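Local coordinates for flavin-dependent monooxygenase, oxygenase subunit HsaA (Rhodococcus sp., PDB 2RFQ), which catalyses the ortho-hydroxylation of the secosteroid phenol 3-HSA, using reduced FMN and molecular oxygen, in bacterial cholesterol catabolism, at residues R115-Y120 with D146-A151; W141-D146 with R188-N193; R177-W182 with T194-D199. One frame throughout, in Å; residues are numbered along the deposited sequence. Where two conformers were deposited one is given.

From the N terminus, the chain leaves the helices and enters the mixed beta sheet at 115-120. Interaction 1 closes the first loop when strand 150-159 pairs with strand 116-119. Interaction 2 opens inside that loop, at the end of strand 132-142, and closes beyond it at 188-193, so the two cross and share Asp-146. Interaction 3 opens at 177-182, still within the loop of interaction 2, and closes just after it at 194-199; these two also cross, whereas interactions 1 and 3 follow in series. Ser-142 OG, probably hydrogen-bonded to Ser-117 OG and Ser-118 O, joins interactions 1 and 2, and strand 193-198 carries the sheet on to strand 177-179.

Interaction 1 of 3, residues R115-Y120 with D146-A151; sequences RISSSY and DHASWA
Arg-115 reaches alongside the turn before strand 150-159 and grips His-147 through its backbone carbonyl. With CG beside the backbone N, the chain runs out straight and then bends at chi3 (-79°), which brings NE round to His-147 O at 2.9 Å. The donor lies in the carbonyl plane, while the oxygen sits 17° out of the guanidinium plane. Arg-115 CB touches the same oxygen at 3.5 Å, so one carbonyl meets both ends of the aliphatic chain. NH2 continues through a water at the edge of the imidazole, in the ring plane, to His-147 ND1; NH1 turns to Gln-45, and His-147 NE2 bonds Ile-36 O.

Ala-148 points at the opposite backbone, its CB 3.3 Å from Ser-117 N and also against Arg-115 O. That carbonyl in turn receives Ser-149 N at 3.0 Å. From here the strands pair in parallel at Ser-117 and Ala-151, in the beta domain of this acyl-CoA dehydrogenase-like fold. Ser-117 N donates to Trp-150 O at 2.9 Å, and Ser-117 O is approached by Ala-151 CA at 3.1 Å. Ser-117 and Ala-151 occupy one sheet face, where Ser-117 OG is probably hydrogen-bonded to Ser-142 OG. Ile-116 and Trp-150 occupy the other and cross at an angle: Ile-116 CG1 meets Trp-150 CB at 4.0 Å while the indole heads away from the strand. Helices 80-96 and 101-108 pack over Ile-116, and the adjoining Ser-118, Ser-119 and Tyr-120 probably bind FMN, as in related enzymes.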
ATOM      1  N   ARG A 115     -22.300  33.942  14.987  1.00  8.46           N
ATOM      2  CA  ARG A 115     -21.882  32.634  14.476  1.00  9.40           C
ATOM      3  C   ARG A 115     -22.932  31.564  14.782  1.00  9.04           C
ATOM      4  O   ARG A 115     -23.737  31.686  15.725  1.00  8.52           O
ATOM      5  CB  ARG A 115     -20.547  32.221  15.093  1.00  9.51           C
ATOM      6  CG  ARG A 115     -19.367  33.032  14.570  1.00 10.81           C
ATOM      7  CD  ARG A 115     -18.070  32.553  15.199  1.00 10.64           C
ATOM      8  NE  ARG A 115     -17.851  33.058  16.553  1.00 10.22           N
ATOM      9  CZ  ARG A 115     -17.311  34.253  16.827  1.00 12.96           C
ATOM     10  NH1 ARG A 115     -16.982  35.103  15.840  1.00 10.92           N
ATOM     11  NH2 ARG A 115     -17.135  34.620  18.095  1.00 12.20           N
ATOM     12  N   ILE A 116     -22.877  30.514  13.980  1.00  8.93           N
ATOM     13  CA  ILE A 116     -23.850  29.417  14.033  1.00  9.51           C
ATOM     14  C   ILE A 116     -23.030  28.134  14.094  1.00 10.42           C
ATOM     15  O   ILE A 116     -22.025  28.026  13.382  1.00 10.97           O
ATOM     16  CB  ILE A 116     -24.685  29.415  12.701  1.00 10.52           C
ATOM     17  CG1 ILE A 116     -25.458  30.729  12.529  1.00  9.66           C
ATOM     18  CG2 ILE A 116     -25.680  28.265  12.637  1.00  9.63           C
ATOM     19  CD1 ILE A 116     -24.805  31.661  11.534  1.00 13.98           C
ATOM     20  N   SER A 117     -23.425  27.180  14.946  1.00  9.28           N
ATOM     21  CA  SER A 117     -22.762  25.860  14.938  1.00  9.49           C
ATOM     22  C   SER A 117     -23.715  24.865  14.304  1.00  9.46           C
ATOM     23  O   SER A 117     -24.847  25.238  13.957  1.00  9.28           O
ATOM     24  CB  SER A 117     -22.306  25.425  16.342  1.00 10.01           C
ATOM     25  OG  SER A 117     -23.395  25.047  17.172  1.00 10.72           O
ATOM     26  N   SER A 118     -23.282  23.622  14.112  1.00  8.47           N
ATOM     27  CA  SER A 118     -24.207  22.667  13.493  1.00  8.28           C
ATOM     28  C   SER A 118     -24.047  21.272  14.014  1.00  8.73           C
ATOM     29  O   SER A 118     -23.056  20.949  14.673  1.00  8.64           O
ATOM     30  CB  SER A 118     -23.976  22.608  11.980  1.00  9.34           C
ATOM     31  OG  SER A 118     -22.697  22.023  11.728  1.00  9.85           O
ATOM     32  N   SER A 119     -25.024  20.437  13.683  1.00  8.31           N
ATOM     33  CA  SER A 119     -24.837  18.995  13.773  1.00  8.86           C
ATOM     34  C   SER A 119     -25.793  18.445  12.736  1.00  9.80           C
ATOM     35  O   SER A 119     -27.002  18.493  12.928  1.00  9.61           O
ATOM     36  CB  SER A 119     -25.164  18.486  15.178  1.00  9.30           C
ATOM     37  OG  SER A 119     -25.015  17.068  15.263  1.00 11.17           O
ATOM     38  N   TYR A 120     -25.254  17.994  11.603  1.00 10.98           N
ATOM     39  CA  TYR A 120     -26.146  17.654  10.471  1.00 11.69           C
ATOM     40  C   TYR A 120     -26.636  16.217  10.451  1.00 12.66           C
ATOM     41  O   TYR A 120     -27.626  15.903   9.758  1.00 12.86           O
ATOM     42  CB  TYR A 120     -25.485  18.000   9.134  1.00 12.31           C
ATOM     43  CG  TYR A 120     -25.303  19.477   8.869  1.00 12.31           C
ATOM     44  CD1 TYR A 120     -26.403  20.338   8.755  1.00 10.83           C
ATOM     45  CD2 TYR A 120     -24.021  20.015   8.703  1.00 12.90           C
ATOM     46  CE1 TYR A 120     -26.206  21.715   8.485  1.00 11.01           C
ATOM     47  CE2 TYR A 120     -23.816  21.363   8.433  1.00 12.21           C
ATOM     48  CZ  TYR A 120     -24.922  22.218   8.331  1.00 13.32           C
ATOM     49  OH  TYR A 120     -24.748  23.562   8.044  1.00 12.37           O
ATOM     50  N   ASP A 146     -19.712  26.288  21.535  0.50  9.44           N
ATOM     51  CA  ASP A 146     -19.667  27.344  22.558  0.50  9.41           C
ATOM     52  C   ASP A 146     -19.488  28.733  21.936  0.50  9.24           C
ATOM     53  O   ASP A 146     -19.848  29.756  22.538  0.50 10.13           O
ATOM     54  CB  ASP A 146     -18.549  27.086  23.568  0.50  9.42           C
ATOM     55  CG  ASP A 146     -18.640  27.994  24.785  0.50  8.09           C
ATOM     56  OD1 ASP A 146     -19.734  28.118  25.379  0.50  7.35           O
ATOM     57  OD2 ASP A 146     -17.611  28.586  25.139  0.50  7.42           O
ATOM     58  N   HIS A 147     -18.946  28.754  20.721  1.00  9.30           N
ATOM     59  CA  HIS A 147     -18.607  30.007  20.049  1.00  9.64           C
ATOM     60  C   HIS A 147     -19.700  30.507  19.137  1.00 10.48           C
ATOM     61  O   HIS A 147     -19.460  31.396  18.323  1.00 10.18           O
ATOM     62  CB  HIS A 147     -17.306  29.833  19.268  1.00 10.22           C
ATOM     63  CG  HIS A 147     -16.126  29.642  20.161  1.00  9.48           C
ATOM     64  ND1 HIS A 147     -15.688  30.631  21.017  1.00  9.08           N
ATOM     65  CD2 HIS A 147     -15.309  28.576  20.356  1.00 10.91           C
ATOM     66  CE1 HIS A 147     -14.641  30.185  21.696  1.00  9.99           C
ATOM     67  NE2 HIS A 147     -14.391  28.943  21.309  1.00 10.10           N
ATOM     68  N   ALA A 148     -20.893  29.935  19.275  1.00 10.08           N
ATOM     69  CA  ALA A 148     -22.014  30.286  18.400  1.00  9.60           C
ATOM     70  C   ALA A 148     -23.227  30.597  19.248  1.00  9.77           C
ATOM     71  O   ALA A 148     -23.309  30.150  20.394  1.00  9.13           O
ATOM     72  CB  ALA A 148     -22.328  29.108  17.440  1.00 10.50           C
ATOM     73  N   SER A 149     -24.171  31.347  18.686  1.00  8.67           N
ATOM     74  CA  SER A 149     -25.396  31.709  19.416  1.00  9.84           C
ATOM     75  C   SER A 149     -26.645  31.170  18.719  1.00  8.66           C
ATOM     76  O   SER A 149     -27.774  31.453  19.143  1.00  8.50           O
ATOM     77  CB  SER A 149     -25.486  33.226  19.654  1.00 10.04           C
ATOM     78  OG  SER A 149     -25.486  33.903  18.433  1.00 12.76           O
ATOM     79  N   TRP A 150     -26.429  30.379  17.665  1.00  8.86           N
ATOM     80  CA  TRP A 150     -27.478  29.630  16.964  1.00  8.19           C
ATOM     81  C   TRP A 150     -26.896  28.303  16.528  1.00  8.20           C
ATOM     82  O   TRP A 150     -25.673  28.166  16.402  1.00  8.44           O
ATOM     83  CB  TRP A 150     -27.884  30.333  15.669  1.00  8.90           C
ATOM     84  CG  TRP A 150     -28.618  31.640  15.879  1.00  8.43           C
ATOM     85  CD1 TRP A 150     -28.049  32.845  16.197  1.00  9.69           C
ATOM     86  CD2 TRP A 150     -30.033  31.879  15.766  1.00  9.52           C
ATOM     87  NE1 TRP A 150     -29.015  33.810  16.296  1.00 10.31           N
ATOM     88  CE2 TRP A 150     -30.242  33.251  16.037  1.00  9.30           C
ATOM     89  CE3 TRP A 150     -31.144  31.066  15.458  1.00 10.45           C
ATOM     90  CZ2 TRP A 150     -31.523  33.843  16.018  1.00 10.46           C
ATOM     91  CZ3 TRP A 150     -32.431  31.655  15.435  1.00 10.26           C
ATOM     92  CH2 TRP A 150     -32.593  33.035  15.718  1.00  9.91           C
ATOM     93  N   ALA A 151     -27.768  27.332  16.269  1.00  8.27           N
ATOM     94  CA  ALA A 151     -27.325  26.063  15.672  1.00  8.44           C
ATOM     95  C   ALA A 151     -28.231  25.696  14.531  1.00  9.18           C
ATOM     96  O   ALA A 151     -29.426  26.013  14.558  1.00  9.49           O
ATOM     97  CB  ALA A 151     -27.322  24.944  16.708  1.00  9.35           C
TER
HETATM   98  O   HOH W   1     -22.380  34.347  18.014  1.00 13.77           O
HETATM   99  O   HOH W   2     -16.642  33.212  20.696  1.00 15.79           O

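Interaction 2 of 3, residues W141-D146 with R188-N193; sequences WSSGCD and RGTGSN
Trp-141, whose indole is the large flat group here, meets Ser-192 through its backbone: Trp-141 CA lies 3.5 Å from Ser-192 O. The ring instead meets that of Trp-182, their planes about 80° apart, and packs on Ala-346 of the second subunit. Beside this approach a water accepts from Trp-141 N and donates to Ser-192 O at 2.8 Å.

The chain of Trp-141 to Ser-143, probably part of the FMN site, as in related enzymes, leaves strand 132-142 and enters a type II turn from Ser-142 to Cys-145. Gly-144 supplies the positive phi that the third position of this turn calls for. Each side of the turn is bonded to the loop: Ser-142 N gives to Asn-193 O at 3.0 Å, and Gly-144 N to Thr-190 O at 2.9 Å, nearly along the C=O axis (166°). A second water ties Asp-146 N to Gly-191 O. Cys-145 faces the loop, its SG 3.8 Å from Asn-193 CB.

Between the backbone bonds two hydroxyls meet. Ser-143 holds OG beside its backbone N (chi1 -60°), and Ser-192 does likewise, bringing the two OG atoms to 2.7 Å. Ser-192 OG also lies 2.7 Å from Thr-190 OG1, but its single proton can serve only one of the two oxygens, and which one is not settled. Thr-190 OG1 further bonds Leu-187 O, and Ser-143 OG has a weak bond to Trp-84 NE1 on helix 80-96.

No charge pair spans the two segments: the contact is held by peptide-to-peptide bonds, two bridging waters and a hydroxyl pair. The backbone bonds depend on the course of the two chains, whereas the link between the two serine hydroxyls depends on the side chains.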
ATOM      1  N   TRP A 141     -21.371  16.149  18.532  1.00 11.76           N
ATOM      2  CA  TRP A 141     -20.327  16.536  17.593  1.00 12.43           C
ATOM      3  C   TRP A 141     -20.529  17.932  16.983  1.00 11.34           C
ATOM      4  O   TRP A 141     -20.202  18.145  15.801  1.00 10.97           O
ATOM      5  CB  TRP A 141     -20.122  15.467  16.483  1.00 14.57           C
ATOM      6  CG  TRP A 141     -19.979  14.030  16.977  1.00 20.31           C
ATOM      7  CD1 TRP A 141     -20.990  13.218  17.407  1.00 23.97           C
ATOM      8  CD2 TRP A 141     -18.782  13.241  17.049  1.00 23.72           C
ATOM      9  NE1 TRP A 141     -20.497  11.979  17.762  1.00 25.89           N
ATOM     10  CE2 TRP A 141     -19.142  11.972  17.554  1.00 25.34           C
ATOM     11  CE3 TRP A 141     -17.439  13.481  16.724  1.00 23.95           C
ATOM     12  CZ2 TRP A 141     -18.205  10.938  17.750  1.00 24.30           C
ATOM     13  CZ3 TRP A 141     -16.510  12.461  16.911  1.00 21.82           C
ATOM     14  CH2 TRP A 141     -16.899  11.199  17.428  1.00 22.88           C
ATOM     15  N   SER A 142     -21.034  18.889  17.775  1.00 10.01           N
ATOM     16  CA  SER A 142     -21.223  20.255  17.258  1.00  9.31           C
ATOM     17  C   SER A 142     -19.942  21.041  17.512  1.00 10.05           C
ATOM     18  O   SER A 142     -19.787  21.706  18.520  1.00  9.32           O
ATOM     19  CB  SER A 142     -22.451  20.940  17.894  1.00  9.85           C
ATOM     20  OG  SER A 142     -22.736  22.151  17.187  1.00 11.25           O
ATOM     21  N   SER A 143     -19.016  20.932  16.565  1.00 10.33           N
ATOM     22  CA  SER A 143     -17.716  21.580  16.694  1.00  9.97           C
ATOM     23  C   SER A 143     -17.844  23.073  16.904  1.00  9.43           C
ATOM     24  O   SER A 143     -18.553  23.767  16.157  1.00  9.45           O
ATOM     25  CB  SER A 143     -16.856  21.327  15.453  1.00  9.41           C
ATOM     26  OG  SER A 143     -16.655  19.932  15.285  1.00 10.89           O
ATOM     27  N   GLY A 144     -17.124  23.571  17.915  1.00  9.84           N
ATOM     28  CA  GLY A 144     -17.131  25.006  18.226  1.00 10.74           C
ATOM     29  C   GLY A 144     -18.476  25.557  18.702  1.00  9.85           C
ATOM     30  O   GLY A 144     -18.685  26.767  18.670  1.00 10.64           O
ATOM     31  N   CYS A 145     -19.366  24.691  19.196  1.00  9.42           N
ATOM     32  CA  CYS A 145     -20.706  25.148  19.574  1.00  9.65           C
ATOM     33  C   CYS A 145     -20.711  26.260  20.653  1.00  9.88           C
ATOM     34  O   CYS A 145     -21.615  27.090  20.666  1.00  9.31           O
ATOM     35  CB  CYS A 145     -21.610  23.972  19.969  1.00  9.82           C
ATOM     36  SG  CYS A 145     -20.976  22.957  21.314  1.00 11.08           S
ATOM     37  N   ASP A 146     -19.712  26.288  21.535  0.50  9.44           N
ATOM     38  CA  ASP A 146     -19.667  27.344  22.558  0.50  9.41           C
ATOM     39  C   ASP A 146     -19.488  28.733  21.936  0.50  9.24           C
ATOM     40  O   ASP A 146     -19.848  29.756  22.538  0.50 10.13           O
ATOM     41  CB  ASP A 146     -18.549  27.086  23.568  0.50  9.42           C
ATOM     42  CG  ASP A 146     -18.640  27.994  24.785  0.50  8.09           C
ATOM     43  OD1 ASP A 146     -19.734  28.118  25.379  0.50  7.35           O
ATOM     44  OD2 ASP A 146     -17.611  28.586  25.139  0.50  7.42           O
ATOM     45  N   ARG A 188      -9.226  17.340  20.143  1.00  8.21           N
ATOM     46  CA  ARG A 188      -9.678  17.645  21.514  1.00  8.27           C
ATOM     47  C   ARG A 188     -10.090  19.117  21.647  1.00  8.05           C
ATOM     48  O   ARG A 188     -11.099  19.450  22.289  1.00  9.42           O
ATOM     49  CB  ARG A 188      -8.572  17.318  22.515  1.00  9.57           C
ATOM     50  CG  ARG A 188      -8.354  15.837  22.607  1.00  9.13           C
ATOM     51  CD  ARG A 188      -7.142  15.496  23.486  1.00 14.26           C
ATOM     52  NE  ARG A 188      -7.118  14.072  23.774  1.00 20.51           N
ATOM     53  CZ  ARG A 188      -6.056  13.408  24.225  1.00 24.77           C
ATOM     54  NH1 ARG A 188      -4.880  14.033  24.398  1.00 22.20           N
ATOM     55  NH2 ARG A 188      -6.172  12.109  24.499  1.00 26.59           N
ATOM     56  N   GLY A 189      -9.335  19.999  20.999  1.00  7.44           N
ATOM     57  CA  GLY A 189      -9.605  21.440  21.083  1.00  7.94           C
ATOM     58  C   GLY A 189     -10.912  21.899  20.457  1.00  8.71           C
ATOM     59  O   GLY A 189     -11.336  23.029  20.690  1.00  9.41           O
ATOM     60  N   THR A 190     -11.553  21.039  19.644  1.00  7.57           N
ATOM     61  CA  THR A 190     -12.728  21.493  18.910  1.00  8.01           C
ATOM     62  C   THR A 190     -13.955  21.715  19.801  1.00  8.61           C
ATOM     63  O   THR A 190     -14.875  22.421  19.391  1.00 10.06           O
ATOM     64  CB  THR A 190     -13.095  20.553  17.722  1.00  7.25           C
ATOM     65  OG1 THR A 190     -13.443  19.256  18.231  1.00  8.16           O
ATOM     66  CG2 THR A 190     -11.895  20.452  16.758  1.00  7.72           C
ATOM     67  N   GLY A 191     -13.966  21.125  21.006  1.00  9.06           N
ATOM     68  CA  GLY A 191     -15.125  21.297  21.883  1.00  9.37           C
ATOM     69  C   GLY A 191     -16.397  20.899  21.159  1.00  9.57           C
ATOM     70  O   GLY A 191     -17.395  21.635  21.162  1.00 10.10           O
ATOM     71  N   SER A 192     -16.359  19.732  20.542  1.00  9.37           N
ATOM     72  CA  SER A 192     -17.481  19.240  19.742  1.00  8.78           C
ATOM     73  C   SER A 192     -18.575  18.623  20.620  1.00  8.98           C
ATOM     74  O   SER A 192     -18.827  17.413  20.574  1.00  9.71           O
ATOM     75  CB  SER A 192     -16.975  18.276  18.641  1.00  9.23           C
ATOM     76  OG  SER A 192     -16.088  18.993  17.784  1.00  9.54           O
ATOM     77  N   ASN A 193     -19.215  19.495  21.403  1.00  9.21           N
ATOM     78  CA  ASN A 193     -20.171  19.062  22.417  1.00  9.53           C
ATOM     79  C   ASN A 193     -21.580  18.856  21.859  1.00  9.89           C
ATOM     80  O   ASN A 193     -21.781  18.927  20.640  1.00 10.30           O
ATOM     81  CB  ASN A 193     -20.100  20.030  23.599  1.00  9.56           C
ATOM     82  CG  ASN A 193     -18.854  19.817  24.409  1.00 10.24           C
ATOM     83  OD1 ASN A 193     -18.129  20.776  24.761  1.00 15.52           O
ATOM     84  ND2 ASN A 193     -18.563  18.560  24.687  1.00  6.82           N
TER
HETATM   85  O   HOH W   3     -20.782  15.556  21.392  1.00 10.67           O
HETATM   86  O   HOH W   4     -17.296  24.394  21.862  1.00 11.93           O

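Interaction 3 of 3, residues R177-W182 with T194-D199; sequences RIDDVW and TVVVED. With 1PS (3-pyridinium-1-ylpropane-1-sulfonate), chain F.
Arg-177 O accepts Val-196 N at 2.8 Å. At the next hydrogen-bonded pair, Asp-179 N donates to Thr-194 O at 2.9 Å, and both pairs are closed by the reciprocal bond. Above this ladder Arg-177 bends at chi3 (79°) back over its own strand and grips Asp-179 side-on: NE meets OD1 at 2.8 Å and NH2 meets OD2 at 2.9 Å, each on the syn side. Across the antiparallel pairing, Val-196 lies against one face of the guanidinium, its CG1 3.7 Å from Arg-177 NH2, and its CG2 touches Asp-179 OD2. Strand 177-179 pairs on only one side within the chain, forming an edge of the mixed sheet in this acyl-CoA dehydrogenase-like fold. Glu-198 OE1 lies in the guanidinium plane at its edge, 3.7 Å from Arg-177 NH1, a long salt bridge with the two planes 78° apart. An alanine in place of Asp-179 is likely to leave NE and NH2 of Arg-177 without their anion and the guanidinium free to swing off Val-196. Ile-178 CG1 packs loosely on Val-195 CG2. Ile-178 N, directed away from strand 193-198, donates to sulfonate O1 of 1PS at 2.9 Å, with Arg-173 as second donor.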
ATOM      1  N   ARG A 177     -29.478  23.546  25.213  1.00 13.35           N
ATOM      2  CA  ARG A 177     -28.438  23.388  26.233  1.00 14.39           C
ATOM      3  C   ARG A 177     -27.251  22.657  25.612  1.00 14.15           C
ATOM      4  O   ARG A 177     -27.430  21.739  24.803  1.00 13.99           O
ATOM      5  CB  ARG A 177     -29.002  22.563  27.399  1.00 14.93           C
ATOM      6  CG  ARG A 177     -28.088  22.437  28.584  1.00 16.93           C
ATOM      7  CD  ARG A 177     -28.687  21.495  29.647  1.00 15.98           C
ATOM      8  NE  ARG A 177     -28.523  20.072  29.338  1.00 18.19           N
ATOM      9  CZ  ARG A 177     -29.519  19.218  29.126  1.00 20.43           C
ATOM     10  NH1 ARG A 177     -30.781  19.630  29.194  1.00 22.38           N
ATOM     11  NH2 ARG A 177     -29.256  17.937  28.876  1.00 20.70           N
ATOM     12  N   ILE A 178     -26.044  23.068  25.979  1.00 12.81           N
ATOM     13  CA  ILE A 178     -24.851  22.374  25.513  1.00 12.23           C
ATOM     14  C   ILE A 178     -24.327  21.515  26.658  1.00 12.08           C
ATOM     15  O   ILE A 178     -24.074  22.040  27.764  1.00 12.15           O
ATOM     16  CB  ILE A 178     -23.757  23.366  25.035  1.00 11.76           C
ATOM     17  CG1 ILE A 178     -24.207  24.107  23.762  1.00 11.34           C
ATOM     18  CG2 ILE A 178     -22.462  22.631  24.771  1.00 11.22           C
ATOM     19  CD1 ILE A 178     -23.302  25.289  23.342  1.00 13.39           C
ATOM     20  N   ASP A 179     -24.183  20.208  26.401  1.00 11.42           N
ATOM     21  CA  ASP A 179     -23.628  19.259  27.381  1.00 12.52           C
ATOM     22  C   ASP A 179     -22.174  18.985  27.046  1.00 12.64           C
ATOM     23  O   ASP A 179     -21.861  18.630  25.907  1.00 12.43           O
ATOM     24  CB  ASP A 179     -24.421  17.958  27.371  1.00 12.89           C
ATOM     25  CG  ASP A 179     -25.739  18.083  28.123  1.00 15.83           C
ATOM     26  OD1 ASP A 179     -25.960  19.124  28.795  1.00 17.84           O
ATOM     27  OD2 ASP A 179     -26.549  17.141  28.033  1.00 18.87           O
ATOM     28  N   ASP A 180     -21.295  19.164  28.036  1.00 13.37           N
ATOM     29  CA  ASP A 180     -19.861  18.981  27.834  1.00 13.98           C
ATOM     30  C   ASP A 180     -19.513  17.507  27.980  1.00 13.95           C
ATOM     31  O   ASP A 180     -19.430  16.981  29.100  1.00 13.97           O
ATOM     32  CB  ASP A 180     -19.070  19.834  28.826  1.00 14.82           C
ATOM     33  CG  ASP A 180     -17.586  19.660  28.683  1.00 16.53           C
ATOM     34  OD1 ASP A 180     -17.140  19.122  27.648  1.00 15.91           O
ATOM     35  OD2 ASP A 180     -16.856  20.079  29.611  1.00 18.67           O
ATOM     36  N   VAL A 181     -19.372  16.839  26.838  1.00 12.65           N
ATOM     37  CA  VAL A 181     -19.075  15.415  26.793  1.00 13.10           C
ATOM     38  C   VAL A 181     -17.826  15.084  25.967  1.00 13.24           C
ATOM     39  O   VAL A 181     -17.488  13.907  25.826  1.00 14.07           O
ATOM     40  CB  VAL A 181     -20.253  14.595  26.211  1.00 13.64           C
ATOM     41  CG1 VAL A 181     -21.513  14.806  27.040  1.00 14.06           C
ATOM     42  CG2 VAL A 181     -20.497  14.978  24.747  1.00 16.03           C
ATOM     43  N   TRP A 182     -17.167  16.106  25.419  1.00 12.01           N
ATOM     44  CA  TRP A 182     -16.098  15.896  24.421  1.00 11.83           C
ATOM     45  C   TRP A 182     -14.830  15.316  25.056  1.00 11.34           C
ATOM     46  O   TRP A 182     -14.085  16.012  25.744  1.00 12.68           O
ATOM     47  CB  TRP A 182     -15.824  17.222  23.723  1.00 10.78           C
ATOM     48  CG  TRP A 182     -14.961  17.139  22.522  1.00 11.43           C
ATOM     49  CD1 TRP A 182     -13.790  17.808  22.313  1.00 11.24           C
ATOM     50  CD2 TRP A 182     -15.225  16.390  21.332  1.00 11.33           C
ATOM     51  NE1 TRP A 182     -13.292  17.516  21.063  1.00  9.00           N
ATOM     52  CE2 TRP A 182     -14.155  16.646  20.436  1.00  9.19           C
ATOM     53  CE3 TRP A 182     -16.260  15.520  20.933  1.00 10.95           C
ATOM     54  CZ2 TRP A 182     -14.086  16.071  19.171  1.00 10.68           C
ATOM     55  CZ3 TRP A 182     -16.187  14.938  19.666  1.00 10.69           C
ATOM     56  CH2 TRP A 182     -15.114  15.234  18.798  1.00 11.14           C
ATOM     57  N   THR A 194     -22.534  18.554  22.746  1.00 10.07           N
ATOM     58  CA  THR A 194     -23.837  18.036  22.340  1.00 10.11           C
ATOM     59  C   THR A 194     -24.910  19.063  22.615  1.00 10.78           C
ATOM     60  O   THR A 194     -25.019  19.587  23.724  1.00 10.44           O
ATOM     61  CB  THR A 194     -24.142  16.680  23.061  1.00 10.46           C
ATOM     62  OG1 THR A 194     -23.148  15.716  22.683  1.00 10.17           O
ATOM     63  CG2 THR A 194     -25.524  16.145  22.700  1.00 11.47           C
ATOM     64  N   VAL A 195     -25.700  19.330  21.584  1.00 10.36           N
ATOM     65  CA  VAL A 195     -26.731  20.364  21.611  1.00 10.19           C
ATOM     66  C   VAL A 195     -28.059  19.673  21.878  1.00 10.33           C
ATOM     67  O   VAL A 195     -28.536  18.867  21.063  1.00 10.60           O
ATOM     68  CB  VAL A 195     -26.762  21.148  20.294  1.00 10.04           C
ATOM     69  CG1 VAL A 195     -27.987  22.068  20.241  1.00  9.23           C
ATOM     70  CG2 VAL A 195     -25.447  21.955  20.122  1.00  9.68           C
ATOM     71  N   VAL A 196     -28.617  19.975  23.045  1.00 10.99           N
ATOM     72  CA  VAL A 196     -29.792  19.272  23.563  1.00 10.32           C
ATOM     73  C   VAL A 196     -31.005  20.188  23.431  1.00 10.79           C
ATOM     74  O   VAL A 196     -31.004  21.327  23.936  1.00 10.24           O
ATOM     75  CB  VAL A 196     -29.605  18.830  25.034  1.00 10.75           C
ATOM     76  CG1 VAL A 196     -30.870  18.120  25.537  1.00 11.30           C
ATOM     77  CG2 VAL A 196     -28.376  17.910  25.189  1.00 10.17           C
ATOM     78  N   VAL A 197     -32.017  19.671  22.738  1.00 11.16           N
ATOM     79  CA  VAL A 197     -33.207  20.447  22.362  1.00 11.66           C
ATOM     80  C   VAL A 197     -34.426  19.696  22.904  1.00 12.13           C
ATOM     81  O   VAL A 197     -34.610  18.522  22.596  1.00 11.56           O
ATOM     82  CB  VAL A 197     -33.287  20.609  20.808  1.00 11.39           C
ATOM     83  CG1 VAL A 197     -34.548  21.376  20.383  1.00 12.02           C
ATOM     84  CG2 VAL A 197     -32.035  21.310  20.268  1.00 12.32           C
ATOM     85  N   GLU A 198     -35.232  20.371  23.724  1.00 12.64           N
ATOM     86  CA  GLU A 198     -36.365  19.730  24.396  1.00 13.78           C
ATOM     87  C   GLU A 198     -37.665  20.482  24.143  1.00 12.83           C
ATOM     88  O   GLU A 198     -37.869  21.576  24.673  1.00 12.63           O
ATOM     89  CB  GLU A 198     -36.104  19.602  25.899  1.00 14.13           C
ATOM     90  CG  GLU A 198     -34.824  18.834  26.210  1.00 15.38           C
ATOM     91  CD  GLU A 198     -34.550  18.667  27.691  1.00 17.22           C
ATOM     92  OE1 GLU A 198     -33.718  17.799  28.027  1.00 23.70           O
ATOM     93  OE2 GLU A 198     -35.177  19.371  28.514  1.00 22.38           O
ATOM     94  N   ASP A 199     -38.528  19.895  23.319  1.00 12.82           N
ATOM     95  CA  ASP A 199     -39.878  20.428  23.111  1.00 13.60           C
ATOM     96  C   ASP A 199     -39.850  21.893  22.669  1.00 12.92           C
ATOM     97  O   ASP A 199     -40.539  22.755  23.238  1.00 13.43           O
ATOM     98  CB  ASP A 199     -40.694  20.252  24.406  1.00 13.87           C
ATOM     99  CG  ASP A 199     -42.162  20.601  24.242  1.00 18.14           C
ATOM    100  OD1 ASP A 199     -42.732  20.334  23.155  1.00 20.83           O
ATOM    101  OD2 ASP A 199     -42.750  21.145  25.213  1.00 21.15           O
TER
HETATM  102  S1  1PS F 393     -25.581  26.788  27.237  1.00 21.46           S
HETATM  103  O1  1PS F 393     -25.945  25.401  27.628  1.00 19.79           O
HETATM  104  O2  1PS F 393     -24.111  26.902  27.052  1.00 24.14           O
HETATM  105  O3  1PS F 393     -26.275  27.258  25.996  1.00 22.31           O